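Local atomic coordinates of solute-binding protein Csal_2479 (Chromohalobacter salexigens, PDB entry 4P1L), a protein that binds D-glucuronate in the periplasm and probably hands it to a tripartite ATP-independent (TRAP) permease for transport into the cytoplasm. Residues Val101-Phe106 with Leu230-Cys235; Asp152-Thr157 with Ala221-Leu226; Asp179-Asn184 with Ala298-Ile303. One frame throughout, in Å; residues are numbered along the deposited sequence. Where two conformers were deposited one is given.

Contact 1. Residues Val101-Phe106 with Leu230-Cys235. With BDP (beta-D-glucopyranuronic acid), chain C.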
loop_
_atom_site.group_PDB
_atom_site.type_symbol
_atom_site.label_atom_id
_atom_site.label_comp_id
_atom_site.label_asym_id
_atom_site.label_seq_id
_atom_site.Cartn_x
_atom_site.Cartn_y
_atom_site.Cartn_z
ATOM N N VAL A 101 -8.719 3.728 -8.358
ATOM C CA VAL A 101 -9.840 4.040 -7.473
ATOM C C VAL A 101 -9.402 3.949 -6.014
ATOM O O VAL A 101 -9.845 4.735 -5.182
ATOM C CB VAL A 101 -11.027 3.088 -7.737
ATOM C CG1 VAL A 101 -12.105 3.238 -6.667
ATOM C CG2 VAL A 101 -11.619 3.364 -9.123
ATOM N N LEU A 102 -8.505 3.007 -5.719
ATOM C CA LEU A 102 -8.044 2.764 -4.365
ATOM C C LEU A 102 -7.154 3.879 -3.845
ATOM O O LEU A 102 -6.918 3.975 -2.646
ATOM C CB LEU A 102 -7.282 1.432 -4.300
ATOM C CG LEU A 102 -8.107 0.234 -4.707
ATOM C CD1 LEU A 102 -7.192 -1.023 -4.782
ATOM C CD2 LEU A 102 -9.301 0.018 -3.787
ATOM N N SER A 103 -6.656 4.707 -4.753
ATOM C CA SER A 103 -5.801 5.844 -4.389
ATOM C C SER A 103 -6.580 7.134 -4.283
ATOM O O SER A 103 -5.997 8.191 -4.069
ATOM C CB SER A 103 -4.677 5.999 -5.414
ATOM O OG SER A 103 -3.737 4.961 -5.257
ATOM N N LEU A 104 -7.902 7.066 -4.413
ATOM C CA LEU A 104 -8.687 8.251 -4.113
ATOM C C LEU A 104 -8.642 8.493 -2.604
ATOM O O LEU A 104 -8.960 7.590 -1.822
ATOM C CB LEU A 104 -10.123 8.107 -4.653
ATOM C CG LEU A 104 -10.293 8.119 -6.183
ATOM C CD1 LEU A 104 -11.679 7.597 -6.622
ATOM C CD2 LEU A 104 -10.075 9.549 -6.746
ATOM N N PRO A 105 -8.217 9.697 -2.184
ATOM C CA PRO A 105 -8.089 9.972 -0.752
ATOM C C PRO A 105 -9.409 9.797 -0.006
ATOM O O PRO A 105 -10.462 10.222 -0.494
ATOM C CB PRO A 105 -7.589 11.428 -0.701
ATOM C CG PRO A 105 -6.877 11.604 -2.023
ATOM C CD PRO A 105 -7.710 10.810 -3.006
ATOM N N PHE A 106 -9.347 9.172 1.157
ATOM C CA PHE A 106 -10.537 8.979 2.007
ATOM C C PHE A 106 -11.632 8.094 1.408
ATOM O O PHE A 106 -12.765 8.106 1.877
ATOM C CB PHE A 106 -11.128 10.354 2.421
ATOM C CG PHE A 106 -10.145 11.233 3.142
ATOM C CD1 PHE A 106 -9.884 11.039 4.499
ATOM C CD2 PHE A 106 -9.448 12.242 2.473
ATOM C CE1 PHE A 106 -8.982 11.835 5.158
ATOM C CE2 PHE A 106 -8.541 13.041 3.151
ATOM C CZ PHE A 106 -8.299 12.833 4.472
ATOM N N LEU A 230 -5.186 7.984 3.180
ATOM C CA LEU A 230 -5.169 6.856 2.240
ATOM C C LEU A 230 -5.193 5.564 3.026
ATOM O O LEU A 230 -4.511 5.428 4.037
ATOM C CB LEU A 230 -3.926 6.867 1.342
ATOM C CG LEU A 230 -3.858 7.938 0.271
ATOM C CD1 LEU A 230 -2.425 8.111 -0.189
ATOM C CD2 LEU A 230 -4.810 7.629 -0.887
ATOM N N ILE A 231 -6.014 4.631 2.561
ATOM C CA ILE A 231 -6.080 3.304 3.104
ATOM C C ILE A 231 -5.932 2.395 1.875
ATOM O O ILE A 231 -6.885 2.165 1.109
ATOM C CB ILE A 231 -7.403 3.081 3.846
ATOM C CG1 ILE A 231 -7.391 3.893 5.147
ATOM C CG2 ILE A 231 -7.599 1.627 4.128
ATOM C CD1 ILE A 231 -8.768 4.079 5.769
ATOM N N LEU A 232 -4.703 1.939 1.660
ATOM C CA LEU A 232 -4.348 1.247 0.439
ATOM C C LEU A 232 -4.279 -0.264 0.700
ATOM O O LEU A 232 -3.510 -0.737 1.559
ATOM C CB LEU A 232 -3.017 1.771 -0.083
ATOM C CG LEU A 232 -3.109 3.166 -0.755
ATOM C CD1 LEU A 232 -1.721 3.775 -0.947
ATOM C CD2 LEU A 232 -3.837 3.030 -2.099
ATOM N N PRO A 233 -5.083 -1.053 -0.040
ATOM C CA PRO A 233 -4.837 -2.487 0.011
ATOM C C PRO A 233 -3.489 -2.820 -0.611
ATOM O O PRO A 233 -2.966 -2.021 -1.397
ATOM C CB PRO A 233 -5.975 -3.081 -0.858
ATOM C CG PRO A 233 -7.011 -2.038 -0.904
ATOM C CD PRO A 233 -6.216 -0.729 -0.927
ATOM N N GLU A 234 -2.939 -3.987 -0.276
ATOM C CA GLU A 234 -1.820 -4.563 -1.004
ATOM C C GLU A 234 -2.192 -5.979 -1.454
ATOM O O GLU A 234 -2.963 -6.660 -0.781
ATOM C CB GLU A 234 -0.573 -4.612 -0.125
ATOM C CG GLU A 234 -0.282 -3.297 0.596
ATOM C CD GLU A 234 1.193 -3.114 0.957
ATOM O OE1 GLU A 234 1.941 -4.131 0.979
ATOM O OE2 GLU A 234 1.582 -1.953 1.222
ATOM N N CYS A 235 -1.677 -6.419 -2.601
ATOM C CA CYS A 235 -1.958 -7.763 -3.059
ATOM C C CYS A 235 -0.784 -8.660 -2.788
ATOM O O CYS A 235 0.363 -8.212 -2.725
ATOM C CB CYS A 235 -2.282 -7.800 -4.555
ATOM S SG CYS A 235 -0.950 -7.217 -5.638
HETATM C C1 BDP C . 4.321 1.327 2.388
HETATM C C2 BDP C . 3.976 0.207 1.418
HETATM C C3 BDP C . 5.137 -0.046 0.533
HETATM C C4 BDP C . 5.436 1.227 -0.194
HETATM C C5 BDP C . 5.733 2.377 0.804
HETATM C C6 BDP C . 6.002 3.711 0.112
HETATM O O2 BDP C . 3.707 -0.938 2.209
HETATM O O3 BDP C . 4.673 -1.060 -0.503
HETATM O O4 BDP C . 6.561 1.048 -1.072
HETATM O O5 BDP C . 4.647 2.525 1.664
HETATM O O6A BDP C . 5.612 4.758 0.724
HETATM O O1 BDP C . 3.225 1.604 3.188
HETATM O O6B BDP C . 6.648 3.736 -0.956
HETATM O O HOH W 1 -7.562 5.673 -0.335
#

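Contact 2. Residues Asp152-Thr157 with Ala221-Leu226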
loop_
_atom_site.group_PDB
_atom_site.type_symbol
_atom_site.label_atom_id
_atom_site.label_comp_id
_atom_site.label_asym_id
_atom_site.label_seq_id
_atom_site.Cartn_x
_atom_site.Cartn_y
_atom_site.Cartn_z
ATOM N N ASP A 152 8.830 20.022 10.707
ATOM C CA ASP A 152 8.681 21.426 11.111
ATOM C C ASP A 152 7.614 21.729 12.177
ATOM O O ASP A 152 7.903 22.410 13.161
ATOM C CB ASP A 152 8.452 22.301 9.883
ATOM C CG ASP A 152 8.538 23.782 10.208
ATOM O OD1 ASP A 152 9.660 24.332 10.158
ATOM O OD2 ASP A 152 7.488 24.391 10.529
ATOM N N HIS A 153 6.393 21.230 11.996
ATOM C CA HIS A 153 5.273 21.573 12.881
ATOM C C HIS A 153 4.126 20.583 12.796
ATOM O O HIS A 153 3.990 19.871 11.802
ATOM C CB HIS A 153 4.750 22.980 12.564
ATOM C CG HIS A 153 4.272 23.161 11.154
ATOM N ND1 HIS A 153 5.069 23.680 10.156
ATOM C CD2 HIS A 153 3.070 22.910 10.578
ATOM C CE1 HIS A 153 4.375 23.760 9.031
ATOM N NE2 HIS A 153 3.160 23.295 9.260
ATOM N N PRO A 154 3.281 20.546 13.831
ATOM C CA PRO A 154 2.079 19.722 13.742
ATOM C C PRO A 154 1.178 20.257 12.646
ATOM O O PRO A 154 1.064 21.474 12.465
ATOM C CB PRO A 154 1.412 19.892 15.113
ATOM C CG PRO A 154 2.501 20.432 16.018
ATOM C CD PRO A 154 3.410 21.213 15.143
ATOM N N VAL A 155 0.547 19.356 11.920
ATOM C CA VAL A 155 -0.509 19.736 10.986
ATOM C C VAL A 155 -1.867 19.553 11.645
ATOM O O VAL A 155 -2.227 18.448 12.048
ATOM C CB VAL A 155 -0.446 18.890 9.691
ATOM C CG1 VAL A 155 -1.715 19.097 8.861
ATOM C CG2 VAL A 155 0.778 19.259 8.899
ATOM N N GLU A 156 -2.600 20.649 11.787
ATOM C CA GLU A 156 -3.877 20.643 12.475
ATOM C C GLU A 156 -4.998 20.787 11.490
ATOM O O GLU A 156 -6.030 20.140 11.636
ATOM C CB GLU A 156 -3.981 21.799 13.491
ATOM C CG GLU A 156 -2.944 21.799 14.601
ATOM C CD GLU A 156 -3.161 20.718 15.659
ATOM O OE1 GLU A 156 -3.846 19.699 15.367
ATOM O OE2 GLU A 156 -2.653 20.917 16.802
ATOM N N THR A 157 -4.788 21.640 10.486
ATOM C CA THR A 157 -5.769 21.897 9.446
ATOM C C THR A 157 -5.087 21.858 8.089
ATOM O O THR A 157 -3.862 21.875 7.993
ATOM C CB THR A 157 -6.412 23.283 9.608
ATOM O OG1 THR A 157 -5.404 24.283 9.439
ATOM C CG2 THR A 157 -7.022 23.440 10.979
ATOM N N ALA A 221 11.822 13.229 10.914
ATOM C CA ALA A 221 10.551 13.957 10.855
ATOM C C ALA A 221 9.735 13.585 12.095
ATOM O O ALA A 221 9.041 12.567 12.109
ATOM C CB ALA A 221 9.824 13.625 9.588
ATOM N N ASN A 222 9.846 14.451 13.113
ATOM C CA ASN A 222 9.365 14.218 14.476
ATOM C C ASN A 222 7.868 14.471 14.699
ATOM O O ASN A 222 7.348 14.126 15.757
ATOM C CB ASN A 222 10.168 15.106 15.454
ATOM C CG ASN A 222 10.226 14.534 16.886
ATOM O OD1 ASN A 222 10.636 13.394 17.095
ATOM N ND2 ASN A 222 9.824 15.332 17.864
ATOM N N TYR A 223 7.186 15.070 13.718
ATOM C CA TYR A 223 5.769 15.412 13.844
ATOM C C TYR A 223 4.988 14.466 12.969
ATOM O O TYR A 223 5.222 14.399 11.773
ATOM C CB TYR A 223 5.494 16.833 13.371
ATOM C CG TYR A 223 6.256 17.865 14.177
ATOM C CD1 TYR A 223 5.770 18.322 15.395
ATOM C CD2 TYR A 223 7.484 18.334 13.741
ATOM C CE1 TYR A 223 6.480 19.254 16.135
ATOM C CE2 TYR A 223 8.211 19.262 14.489
ATOM C CZ TYR A 223 7.702 19.710 15.684
ATOM O OH TYR A 223 8.405 20.635 16.431
ATOM N N TYR A 224 4.061 13.735 13.570
ATOM C CA TYR A 224 3.211 12.822 12.837
ATOM C C TYR A 224 1.791 13.290 13.095
ATOM O O TYR A 224 1.360 13.361 14.245
ATOM C CB TYR A 224 3.443 11.401 13.351
ATOM C CG TYR A 224 2.796 10.281 12.557
ATOM C CD1 TYR A 224 1.498 9.854 12.822
ATOM C CD2 TYR A 224 3.499 9.627 11.549
ATOM C CE1 TYR A 224 0.915 8.808 12.089
ATOM C CE2 TYR A 224 2.919 8.600 10.813
ATOM C CZ TYR A 224 1.631 8.197 11.074
ATOM O OH TYR A 224 1.082 7.131 10.361
ATOM N N SER A 225 1.071 13.613 12.029
ATOM C CA SER A 225 -0.278 14.190 12.168
ATOM C C SER A 225 -1.271 13.263 11.477
ATOM O O SER A 225 -1.113 12.969 10.299
ATOM C CB SER A 225 -0.318 15.570 11.549
ATOM O OG SER A 225 0.606 16.480 12.156
ATOM N N LEU A 226 -2.311 12.850 12.206
ATOM C CA LEU A 226 -3.167 11.740 11.794
ATOM C C LEU A 226 -4.241 12.127 10.774
ATOM O O LEU A 226 -5.467 12.004 11.004
ATOM C CB LEU A 226 -3.773 11.079 13.043
ATOM C CG LEU A 226 -2.761 10.272 13.860
ATOM C CD1 LEU A 226 -3.221 10.020 15.293
ATOM C CD2 LEU A 226 -2.505 8.942 13.173
HETATM O O HOH W 2 6.520 23.400 15.828
#

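Contact 3. Residues Asp179-Asn184 with Ala298-Ile303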
loop_
_atom_site.group_PDB
_atom_site.type_symbol
_atom_site.label_atom_id
_atom_site.label_comp_id
_atom_site.label_asym_id
_atom_site.label_seq_id
_atom_site.Cartn_x
_atom_site.Cartn_y
_atom_site.Cartn_z
ATOM N N ASP A 179 -1.387 18.880 -3.257
ATOM C CA ASP A 179 -1.626 20.199 -3.782
ATOM C C ASP A 179 -2.949 20.762 -3.307
ATOM O O ASP A 179 -3.033 21.934 -2.963
ATOM C CB ASP A 179 -1.614 20.199 -5.323
ATOM C CG ASP A 179 -0.234 20.051 -5.897
ATOM O OD1 ASP A 179 0.737 19.831 -5.131
ATOM O OD2 ASP A 179 -0.126 20.131 -7.122
ATOM N N GLU A 180 -3.987 19.936 -3.327
ATOM C CA GLU A 180 -5.291 20.347 -2.827
ATOM C C GLU A 180 -5.278 20.596 -1.311
ATOM O O GLU A 180 -6.023 21.436 -0.815
ATOM C CB GLU A 180 -6.341 19.295 -3.167
ATOM C CG GLU A 180 -6.670 19.226 -4.690
ATOM C CD GLU A 180 -7.378 20.462 -5.224
ATOM O OE1 GLU A 180 -7.667 21.389 -4.444
ATOM O OE2 GLU A 180 -7.650 20.507 -6.440
HETATM N N MSE A 181 -4.457 19.860 -0.572
HETATM C CA MSE A 181 -4.323 20.145 0.850
HETATM C C MSE A 181 -3.663 21.491 1.091
HETATM O O MSE A 181 -3.940 22.115 2.107
HETATM C CB MSE A 181 -3.516 19.078 1.552
HETATM C CG MSE A 181 -4.232 17.765 1.667
HETATM SE SE MSE A 181 -3.091 16.480 2.623
HETATM C CE MSE A 181 -4.280 14.948 2.589
ATOM N N GLY A 182 -2.804 21.924 0.165
ATOM C CA GLY A 182 -2.102 23.202 0.260
ATOM C C GLY A 182 -0.575 23.183 0.132
ATOM O O GLY A 182 0.088 24.239 0.080
ATOM N N GLY A 183 0.014 22.001 0.092
ATOM C CA GLY A 183 1.462 21.901 0.038
ATOM C C GLY A 183 1.980 21.661 -1.366
ATOM O O GLY A 183 1.315 21.977 -2.354
ATOM N N ASN A 184 3.191 21.133 -1.470
ATOM C CA ASN A 184 3.688 20.723 -2.772
ATOM C C ASN A 184 4.318 19.353 -2.602
ATOM O O ASN A 184 4.712 18.974 -1.500
ATOM C CB ASN A 184 4.635 21.767 -3.379
ATOM C CG ASN A 184 5.939 21.891 -2.641
ATOM O OD1 ASN A 184 6.925 21.224 -2.971
ATOM N ND2 ASN A 184 5.974 22.772 -1.657
ATOM N N ALA A 298 -13.003 17.227 2.420
ATOM C CA ALA A 298 -13.811 18.128 1.607
ATOM C C ALA A 298 -12.952 18.722 0.488
ATOM O O ALA A 298 -13.425 18.924 -0.636
ATOM C CB ALA A 298 -14.415 19.222 2.455
ATOM N N LYS A 299 -11.680 18.977 0.783
ATOM C CA LYS A 299 -10.782 19.531 -0.230
ATOM C C LYS A 299 -10.459 18.565 -1.378
ATOM O O LYS A 299 -9.879 18.976 -2.392
ATOM C CB LYS A 299 -9.490 20.001 0.430
ATOM C CG LYS A 299 -9.664 21.308 1.187
ATOM C CD LYS A 299 -8.331 21.823 1.635
ATOM C CE LYS A 299 -8.266 23.344 1.603
ATOM N NZ LYS A 299 -9.244 23.938 2.524
HETATM N N MSE A 300 -10.791 17.283 -1.210
HETATM C CA MSE A 300 -10.486 16.274 -2.219
HETATM C C MSE A 300 -11.515 16.179 -3.354
HETATM O O MSE A 300 -11.290 15.475 -4.342
HETATM C CB MSE A 300 -10.336 14.891 -1.580
HETATM C CG MSE A 300 -9.401 14.863 -0.389
HETATM SE SE MSE A 300 -7.516 15.231 -0.897
HETATM C CE MSE A 300 -7.394 17.109 -0.534
ATOM N N GLN A 301 -12.629 16.888 -3.230
ATOM C CA GLN A 301 -13.711 16.795 -4.216
ATOM C C GLN A 301 -13.273 16.925 -5.687
ATOM O O GLN A 301 -13.714 16.139 -6.543
ATOM C CB GLN A 301 -14.805 17.827 -3.905
ATOM C CG GLN A 301 -16.090 17.599 -4.712
ATOM C CD GLN A 301 -16.759 16.283 -4.362
ATOM O OE1 GLN A 301 -17.061 16.012 -3.200
ATOM N NE2 GLN A 301 -16.974 15.444 -5.368
ATOM N N PRO A 302 -12.394 17.895 -5.998
ATOM C CA PRO A 302 -11.985 18.058 -7.397
ATOM C C PRO A 302 -11.273 16.830 -7.923
ATOM O O PRO A 302 -11.338 16.551 -9.122
ATOM C CB PRO A 302 -10.999 19.239 -7.349
ATOM C CG PRO A 302 -11.389 19.997 -6.119
ATOM C CD PRO A 302 -11.844 18.963 -5.136
ATOM N N ILE A 303 -10.590 16.107 -7.034
ATOM C CA ILE A 303 -9.895 14.883 -7.414
ATOM C C ILE A 303 -10.909 13.820 -7.863
ATOM O O ILE A 303 -10.746 13.155 -8.900
ATOM C CB ILE A 303 -8.993 14.379 -6.265
ATOM C CG1 ILE A 303 -7.953 15.460 -5.941
ATOM C CG2 ILE A 303 -8.298 13.116 -6.663
ATOM C CD1 ILE A 303 -6.986 15.084 -4.796
HETATM O O HOH W 3 -9.932 21.552 -3.015
#

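Contact 1. Residues Val101-Phe106 with Leu230-Cys235
L102 to P105 and L230 to P233 run in nearly opposite directions, 167° apart end to end, with CA atoms 6.2 Å apart at the L102–L232 pair and 5.2 Å apart at P105–L230, yet the backbones share no direct bond. A water joins them instead: it donates to L102 O (2.9 Å from the water oxygen) and to L104 O, and accepts only a weak bond from I231 N. I231 O, buried here, has no polar partner in the model. The side chains meet mostly through methyl ends. In L230, the rotation that sets CG anti to the carbonyl carbon (chi1 -71°) swings the end of the side chain nearer the loop than its first bond points, bringing CD2 3.4 Å from S103 O, with the CA of P105 next to it. L232, two residues on, does the same, its CD2 methyl 3.3 Å from L102 O and 3.7 Å from the hydroxyl OG of S103. That hydroxyl has its polar partner in the phenol of Y174, on helix 172-181. The L102 and P233 side chains cross at a slant, L102 CD1 4.0 Å from P233 CD. In this solute-binding protein of the TRAP type, segment 230-235 is the passage from strand 223-230 of one sheet to strand 234-239 of the other, so the loop 101-106 packs against a connection between the two sheets. E234 turns to the other side: its CA–CB bond points away from the loop, and the chain, extended beyond CG, carries OE2 to the sugar, where BDP O2 donates to E234 OE2 at 2.6 Å. N88 also bonds to OE2, while N86 holds OE1, so both carboxylate oxygens are gripped and the rotation of the group is fixed.

Contact 2. Residues Asp152-Thr157 with Ala221-Leu226
Y223 and S225, whose CA–CB bonds both point at the facing loop, carry most of this contact between the strand and residues 152-155. The polar part centres on S225: V155 N donates to S225 OG at 2.9 Å with an N-H...O angle of 160°, close to straight. OG is set anti to the carbonyl carbon (chi1 -60°), which brings the hydroxyl to the backbone N-H of V155, and the CB of V155 is 3.6 Å from S225 OG. N288 is a second partner of that oxygen, and its amide nitrogen also bonds V155 O, tying serine and loop to the same asparagine. The packing part belongs to the Y223 ring, which lies against the loop backbone. The CA of H153 sits over the ring centre, 3.9 Å above the plane, and H153 N lies over the same face, 3.6 Å from Y223 CD2. P154 crosses the ring obliquely, its CD 3.7 Å from Y223 CD1, while D152 O approaches Y223 CE2 to 3.4 Å at a slant. Water adds little: one molecule donates to D152 O and is only weakly linked to Y223 OH. Within the loop, H153 ND1 donates to D152 OD2 at 2.5 Å, in the imidazole plane and on the oxygen's anti lone pair; with NE2 bonded to D160 O, both ring nitrogens are engaged and the imidazole is held against turning. The loop follows strand 146-150 and leads to strand 165-168. It packs on the Y223 and S225 side chains at the start of strand 223-230, which is flanked in its sheet by strands 146-150 and 286-288, while Y224, pointing the other way, stacks on Y209.

Contact 3. Residues Asp179-Asn184 with Ala298-Ile303
A Schellman motif ends helix 172-181 where it meets the start of helix 301-310: G182, at positive phi, is the C-prime residue, with G183 N reaching back to I178 O and a weak bond from G182 N to D179 O. A CB at G182 would be jammed against the preceding carbonyl oxygen, so glycine suits these backbone angles. Facing it, residues A298 to Q301 form a type I turn between helices 293-298 and 301-310. E180 fills the gap between the two. Its CB packs on the methyl of selenomethionine M300, with E180 CB to M300 CE at 3.6 Å, and its CG faces I303 CD1 at 4.2 Å as the side chains slide past each other in opposite directions. The bend at chi2 (-67°) brings the carboxylate alongside P302, E180 OE2 lying 3.7 Å from P302 CB. The M300 chain, bent at chi2 and chi3, also brings CE to within 3.9 Å of CG of selenomethionine M181. K299 runs past the helix end, its CD 3.4 Å from E180 O, without its amine being bonded there. A water lies 2.7 Å from E180 OE1 and a similar distance from K299 O, where it may link the two. An alanine in place of E180 would keep the CB on M300 CE but would probably leave a gap beside I303 CD1 and the P302 ring and take away the carboxylate that meets the water. The chemistry implies a join made by carbon contacts, with the carboxylate of the partly exposed E180 meeting a water.

How the contacts relate
Contact 1 is core: all its touching residues are buried and it reaches the ligand through E234. Contacts 2 and 3 are only partly buried, about 20 Å from the chain centre. Contact 1 and contact 3 adjoin directly, as P105 CB lies 3.8 Å from M300 SE and L104 packs on I303, and both lean on helix 172-181, which supplies a segment of contact 3. Contacts 1 and 2 share no touch, yet strand 223-230 runs from one to the other. Chemistry follows place: methyls and a bridging water in contact 1, a direct backbone-to-serine bond and an aromatic face in contact 2, carbon packing with a water-met carboxylate in contact 3.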